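PDB 6A41: dehalogenase from Rhodospirillaceae, which probably catalyses the removal of halide from halogenated alcohols, as a dehalogenase built on the short-chain dehydrogenase/reductase Rossmann fold. Local coordinates for residues L9-E14 against N82-P87; Y86-A91 against A147-A152. One frame throughout, in Å; residues are numbered along the deposited sequence.

Contact 1: L9-E14 against N82-P87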
loop_
_atom_site.group_PDB
_atom_site.type_symbol
_atom_site.label_atom_id
_atom_site.label_comp_id
_atom_site.label_asym_id
_atom_site.label_seq_id
_atom_site.Cartn_x
_atom_site.Cartn_y
_atom_site.Cartn_z
ATOM N N LEU A 9 -20.568 -20.889 -4.675
ATOM C CA LEU A 9 -21.779 -20.272 -4.163
ATOM C C LEU A 9 -21.624 -18.770 -4.286
ATOM O O LEU A 9 -20.662 -18.208 -3.748
ATOM C CB LEU A 9 -21.823 -20.638 -2.659
ATOM C CG LEU A 9 -22.865 -19.899 -1.887
ATOM C CD1 LEU A 9 -24.219 -20.153 -2.528
ATOM C CD2 LEU A 9 -22.775 -20.353 -0.388
ATOM N N ILE A 10 -22.524 -18.080 -4.957
ATOM C CA ILE A 10 -22.446 -16.668 -5.131
ATOM C C ILE A 10 -23.652 -16.061 -4.339
ATOM O O ILE A 10 -24.790 -16.499 -4.489
ATOM C CB ILE A 10 -22.610 -16.259 -6.579
ATOM C CG1 ILE A 10 -21.580 -16.976 -7.519
ATOM C CG2 ILE A 10 -22.473 -14.721 -6.741
ATOM C CD1 ILE A 10 -21.831 -16.810 -9.008
ATOM N N THR A 11 -23.398 -15.127 -3.464
ATOM C CA THR A 11 -24.437 -14.469 -2.727
ATOM C C THR A 11 -24.990 -13.246 -3.459
ATOM O O THR A 11 -24.399 -12.680 -4.363
ATOM C CB THR A 11 -23.970 -14.015 -1.332
ATOM O OG1 THR A 11 -22.907 -13.049 -1.450
ATOM C CG2 THR A 11 -23.432 -15.199 -0.578
ATOM N N ASN A 12 -26.161 -12.821 -3.020
ATOM C CA ASN A 12 -26.844 -11.627 -3.537
ATOM C C ASN A 12 -26.712 -11.505 -5.032
ATOM O O ASN A 12 -26.362 -10.425 -5.594
ATOM C CB ASN A 12 -26.330 -10.429 -2.768
ATOM C CG ASN A 12 -26.443 -10.559 -1.264
ATOM O OD1 ASN A 12 -27.556 -10.675 -0.716
ATOM N ND2 ASN A 12 -25.334 -10.634 -0.589
ATOM N N VAL A 13 -27.025 -12.591 -5.734
ATOM C CA VAL A 13 -26.641 -12.698 -7.125
ATOM C C VAL A 13 -27.298 -11.700 -8.074
ATOM O O VAL A 13 -26.765 -11.438 -9.191
ATOM C CB VAL A 13 -26.873 -14.124 -7.666
ATOM C CG1 VAL A 13 -28.308 -14.385 -8.051
ATOM C CG2 VAL A 13 -25.950 -14.467 -8.800
ATOM N N GLU A 14 -28.412 -11.131 -7.652
ATOM C CA GLU A 14 -29.033 -10.082 -8.389
ATOM C C GLU A 14 -28.374 -8.763 -8.245
ATOM O O GLU A 14 -28.725 -7.886 -8.985
ATOM C CB GLU A 14 -30.588 -9.958 -8.086
ATOM C CG GLU A 14 -31.353 -11.164 -8.506
ATOM C CD GLU A 14 -31.238 -11.402 -9.993
ATOM O OE1 GLU A 14 -31.575 -10.500 -10.808
ATOM O OE2 GLU A 14 -30.821 -12.508 -10.400
ATOM N N ASN A 82 -18.525 -13.765 -1.820
ATOM C CA ASN A 82 -19.332 -12.896 -0.975
ATOM C C ASN A 82 -19.539 -11.599 -1.806
ATOM O O ASN A 82 -18.678 -10.772 -1.816
ATOM C CB ASN A 82 -18.624 -12.547 0.292
ATOM C CG ASN A 82 -18.747 -13.585 1.415
ATOM O OD1 ASN A 82 -17.740 -13.912 2.043
ATOM N ND2 ASN A 82 -19.914 -13.898 1.775
ATOM N N ASN A 83 -20.667 -11.483 -2.483
ATOM C CA ASN A 83 -21.043 -10.429 -3.369
ATOM C C ASN A 83 -21.996 -9.490 -2.608
ATOM O O ASN A 83 -23.151 -9.732 -2.461
ATOM C CB ASN A 83 -21.646 -11.048 -4.605
ATOM C CG ASN A 83 -22.207 -10.030 -5.558
ATOM O OD1 ASN A 83 -21.477 -9.139 -6.057
ATOM N ND2 ASN A 83 -23.471 -10.148 -5.859
ATOM N N ASP A 84 -21.411 -8.471 -2.000
ATOM C CA ASP A 84 -22.064 -7.606 -1.034
ATOM C C ASP A 84 -22.063 -6.170 -1.562
ATOM O O ASP A 84 -21.043 -5.684 -2.074
ATOM C CB ASP A 84 -21.343 -7.707 0.337
ATOM C CG ASP A 84 -21.170 -9.163 0.745
ATOM O OD1 ASP A 84 -22.183 -9.806 1.038
ATOM O OD2 ASP A 84 -20.015 -9.662 0.671
ATOM N N ALA A 85 -23.235 -5.529 -1.470
ATOM C CA ALA A 85 -23.435 -4.182 -1.973
ATOM C C ALA A 85 -24.544 -3.438 -1.246
ATOM O O ALA A 85 -25.618 -3.954 -1.158
ATOM C CB ALA A 85 -23.715 -4.173 -3.420
ATOM N N TYR A 86 -24.163 -2.296 -0.668
ATOM C CA TYR A 86 -25.045 -1.296 -0.063
ATOM C C TYR A 86 -24.849 0.032 -0.844
ATOM O O TYR A 86 -23.729 0.256 -1.357
ATOM C CB TYR A 86 -24.668 -1.114 1.448
ATOM C CG TYR A 86 -25.540 -0.161 2.234
ATOM C CD1 TYR A 86 -26.764 -0.544 2.779
ATOM C CD2 TYR A 86 -25.187 1.181 2.339
ATOM C CE1 TYR A 86 -27.611 0.370 3.451
ATOM C CE2 TYR A 86 -25.982 2.110 3.035
ATOM C CZ TYR A 86 -27.169 1.686 3.600
ATOM O OH TYR A 86 -27.900 2.641 4.231
ATOM N N PRO A 87 -25.889 0.871 -0.976
ATOM C CA PRO A 87 -25.728 2.076 -1.804
ATOM C C PRO A 87 -24.621 3.000 -1.305
ATOM O O PRO A 87 -24.393 3.068 -0.088
ATOM C CB PRO A 87 -27.073 2.782 -1.738
ATOM C CG PRO A 87 -28.032 1.720 -1.337
ATOM C CD PRO A 87 -27.293 0.688 -0.536
HETATM O O HOH W 1 -22.158 -12.285 1.087
HETATM O O HOH W 2 -24.745 -11.850 2.045
#

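Contact 2: Y86-A91 against A147-A152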
loop_
_atom_site.group_PDB
_atom_site.type_symbol
_atom_site.label_atom_id
_atom_site.label_comp_id
_atom_site.label_asym_id
_atom_site.label_seq_id
_atom_site.Cartn_x
_atom_site.Cartn_y
_atom_site.Cartn_z
ATOM N N TYR A 86 -24.163 -2.296 -0.668
ATOM C CA TYR A 86 -25.045 -1.296 -0.063
ATOM C C TYR A 86 -24.849 0.032 -0.844
ATOM O O TYR A 86 -23.729 0.256 -1.357
ATOM C CB TYR A 86 -24.668 -1.114 1.448
ATOM C CG TYR A 86 -25.540 -0.161 2.234
ATOM C CD1 TYR A 86 -26.764 -0.544 2.779
ATOM C CD2 TYR A 86 -25.187 1.181 2.339
ATOM C CE1 TYR A 86 -27.611 0.370 3.451
ATOM C CE2 TYR A 86 -25.982 2.110 3.035
ATOM C CZ TYR A 86 -27.169 1.686 3.600
ATOM O OH TYR A 86 -27.900 2.641 4.231
ATOM N N PRO A 87 -25.889 0.871 -0.976
ATOM C CA PRO A 87 -25.728 2.076 -1.804
ATOM C C PRO A 87 -24.621 3.000 -1.305
ATOM O O PRO A 87 -24.393 3.068 -0.088
ATOM C CB PRO A 87 -27.073 2.782 -1.738
ATOM C CG PRO A 87 -28.032 1.720 -1.337
ATOM C CD PRO A 87 -27.293 0.688 -0.536
ATOM N N ALA A 88 -23.893 3.614 -2.239
ATOM C CA ALA A 88 -22.941 4.593 -1.888
ATOM C C ALA A 88 -23.763 5.893 -1.756
ATOM O O ALA A 88 -24.064 6.537 -2.770
ATOM C CB ALA A 88 -21.915 4.702 -2.970
ATOM N N LEU A 89 -24.160 6.245 -0.533
ATOM C CA LEU A 89 -24.916 7.483 -0.317
ATOM C C LEU A 89 -24.044 8.686 -0.221
ATOM O O LEU A 89 -23.006 8.705 0.504
ATOM C CB LEU A 89 -25.713 7.398 0.979
ATOM C CG LEU A 89 -26.560 6.145 1.120
ATOM C CD1 LEU A 89 -27.155 5.943 2.562
ATOM C CD2 LEU A 89 -27.686 6.214 0.099
ATOM N N LYS A 90 -24.433 9.743 -0.941
ATOM C CA LYS A 90 -23.706 11.030 -0.836
ATOM C C LYS A 90 -23.990 11.454 0.558
ATOM O O LYS A 90 -25.143 11.608 0.954
ATOM C CB LYS A 90 -24.171 12.093 -1.852
ATOM C CG LYS A 90 -23.260 13.336 -1.906
ATOM C CD LYS A 90 -23.502 14.295 -3.104
ATOM C CE LYS A 90 -22.389 15.365 -3.112
ATOM N NZ LYS A 90 -22.656 16.365 -2.022
ATOM N N ALA A 91 -22.946 11.641 1.348
ATOM C CA ALA A 91 -23.066 11.874 2.775
ATOM C C ALA A 91 -21.947 12.762 3.298
ATOM O O ALA A 91 -21.039 12.233 4.015
ATOM C CB ALA A 91 -23.059 10.546 3.527
ATOM N N ALA A 147 -17.557 9.204 2.705
ATOM C CA ALA A 147 -16.688 8.519 3.594
ATOM C C ALA A 147 -17.316 7.345 4.323
ATOM O O ALA A 147 -16.658 6.357 4.597
ATOM C CB ALA A 147 -16.143 9.517 4.595
ATOM N N PRO A 148 -18.595 7.466 4.719
ATOM C CA PRO A 148 -19.233 6.233 5.317
ATOM C C PRO A 148 -19.213 4.990 4.409
ATOM O O PRO A 148 -18.829 3.898 4.906
ATOM C CB PRO A 148 -20.640 6.685 5.664
ATOM C CG PRO A 148 -20.442 8.180 5.905
ATOM C CD PRO A 148 -19.600 8.533 4.658
ATOM N N TYR A 149 -19.548 5.183 3.156
ATOM C CA TYR A 149 -19.470 4.113 2.193
ATOM C C TYR A 149 -18.016 3.555 2.096
ATOM O O TYR A 149 -17.779 2.328 2.110
ATOM C CB TYR A 149 -19.912 4.598 0.824
ATOM C CG TYR A 149 -19.726 3.511 -0.212
ATOM C CD1 TYR A 149 -20.595 2.434 -0.323
ATOM C CD2 TYR A 149 -18.622 3.495 -1.046
ATOM C CE1 TYR A 149 -20.366 1.427 -1.280
ATOM C CE2 TYR A 149 -18.440 2.456 -1.948
ATOM C CZ TYR A 149 -19.333 1.466 -2.057
ATOM O OH TYR A 149 -19.084 0.440 -2.970
ATOM N N VAL A 150 -17.053 4.437 1.982
ATOM C CA VAL A 150 -15.668 4.027 1.731
ATOM C C VAL A 150 -15.152 3.260 2.955
ATOM O O VAL A 150 -14.447 2.254 2.875
ATOM C CB VAL A 150 -14.776 5.252 1.355
ATOM C CG1 VAL A 150 -13.333 4.807 1.175
ATOM C CG2 VAL A 150 -15.259 5.870 0.053
ATOM N N SER A 151 -15.489 3.799 4.117
ATOM C CA SER A 151 -15.084 3.221 5.369
ATOM C C SER A 151 -15.657 1.808 5.516
ATOM O O SER A 151 -14.945 0.877 5.926
ATOM C CB SER A 151 -15.537 4.132 6.573
ATOM O OG SER A 151 -15.314 3.405 7.840
ATOM N N ALA A 152 -16.914 1.612 5.163
ATOM C CA ALA A 152 -17.492 0.279 5.275
ATOM C C ALA A 152 -16.848 -0.679 4.279
ATOM O O ALA A 152 -16.650 -1.812 4.608
ATOM C CB ALA A 152 -18.993 0.342 5.028
HETATM O O HOH W 3 -21.996 7.185 2.425
HETATM O O HOH W 4 -18.364 11.815 3.760
#

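Contact 1: L9-E14 against N82-P87
Thr11 and Asn83 join two family motifs of the short-chain dehydrogenase/reductase fold, at the C-terminal ends of neighbouring parallel strands. Thr11 opens the loop that follows strand 7-10, where relatives carry the glycine-rich motif. Asn83 is the second Asn of an Asn-Asn-Asp segment that probably corresponds to their Asn-Asn-Ala-Gly. Thr11 OG1 lies between the backbone N and the carbonyl carbon (chi1 62°), and from there it accepts the backbone N-H of Asn83, with N to OG1 2.9 Å.

Asn83 answers with its side chain. The side chain extends away from its own N (chi1 174°), which brings the amide to the turn. There ND2 donates to Thr11 O at 3.1 Å, with that oxygen almost in the amide plane. ND2 also binds Lys15 O, and OD1 accepts from Ala17 N, so both ends of the amide grip the loop before helix 18-27. This loop is the Rossmann turn between the first strand and the first helix.

Asn12 reaches back the other way. Its ND2 donates to Asn83 O at 3.0 Å, and the donor is tilted 31° from the carbonyl plane. Asn12 CB packs 3.3 Å from the same Asn83 O. Two waters fill in the polar side. One joins Thr11 OG1, Asn82 ND2 and Asp84 OD1. The other accepts from Asn12 ND2 and gives a weak bond to Asp84 OD1. Asn12 ND2 itself stays 3.6 Å from Asp84 OD1.

Contact 2: Y86-A91 against A147-A152
Tyr149 leaves the first turn of helix 147-158 and packs against the loop 86-91 of the same Rossmann-fold subunit. With Arg153 it has the Tyr-x-x-x-Arg spacing known from halohydrin dehalogenases. CG stands anti to the backbone N (chi1 175°), which turns the ring toward the loop. CB comes first, 4.1 Å from Ala88 CA. Next is CG, 3.7 Å from Ala88 CB. CD1 lies 3.6 Å from Ala88 CA. The Ala88 methyl sits over one face of the ring as a CH-pi contact, with CB 3.8 Å from the ring centroid and 14° off the normal. Further out, CE1 meets Tyr86 O at the ring edge, 3.6 Å away. At the tip, OH is hydrogen-bonded to Arg153 NE. Tyr187 also meets this ring, and its hydroxyl bonds Tyr86 O.

One residue earlier, Pro148 makes a looser apolar touch: its CD is 4.2 Å from Ala91 CB. Pro148 also packs on Phe113 of the second subunit, so the helix start lies between the loop and the second subunit. No direct hydrogen bond links loop and helix; waters do this at two backbone N-H groups of the first turn. One accepts from Tyr149 N and donates to Leu89 O. The other accepts from Ala147 N and donates to Ala91 O, 2.7 Å away.

In the fold
From the N terminus, the chain runs along strand 7-10 into 9-14, then through helix 18-27, two further strands and two helices before strand 79-83 brings it back. Contact 1 closes that loop between neighbouring strands in the middle of the sheet. The chain then leaves the sheet through Tyr86 and Pro87, which lie in the segments of both contacts, though of the partner segments they touch only 147-152. Loop 86-91 leads toward helix 98-126 and strand 129-136, and helix 147-158 returns to close contact 2. The two closures follow one another. Their centres lie about 16 Å apart. Contact 1 is buried in the core; contact 2 is only partly buried, beside the second subunit.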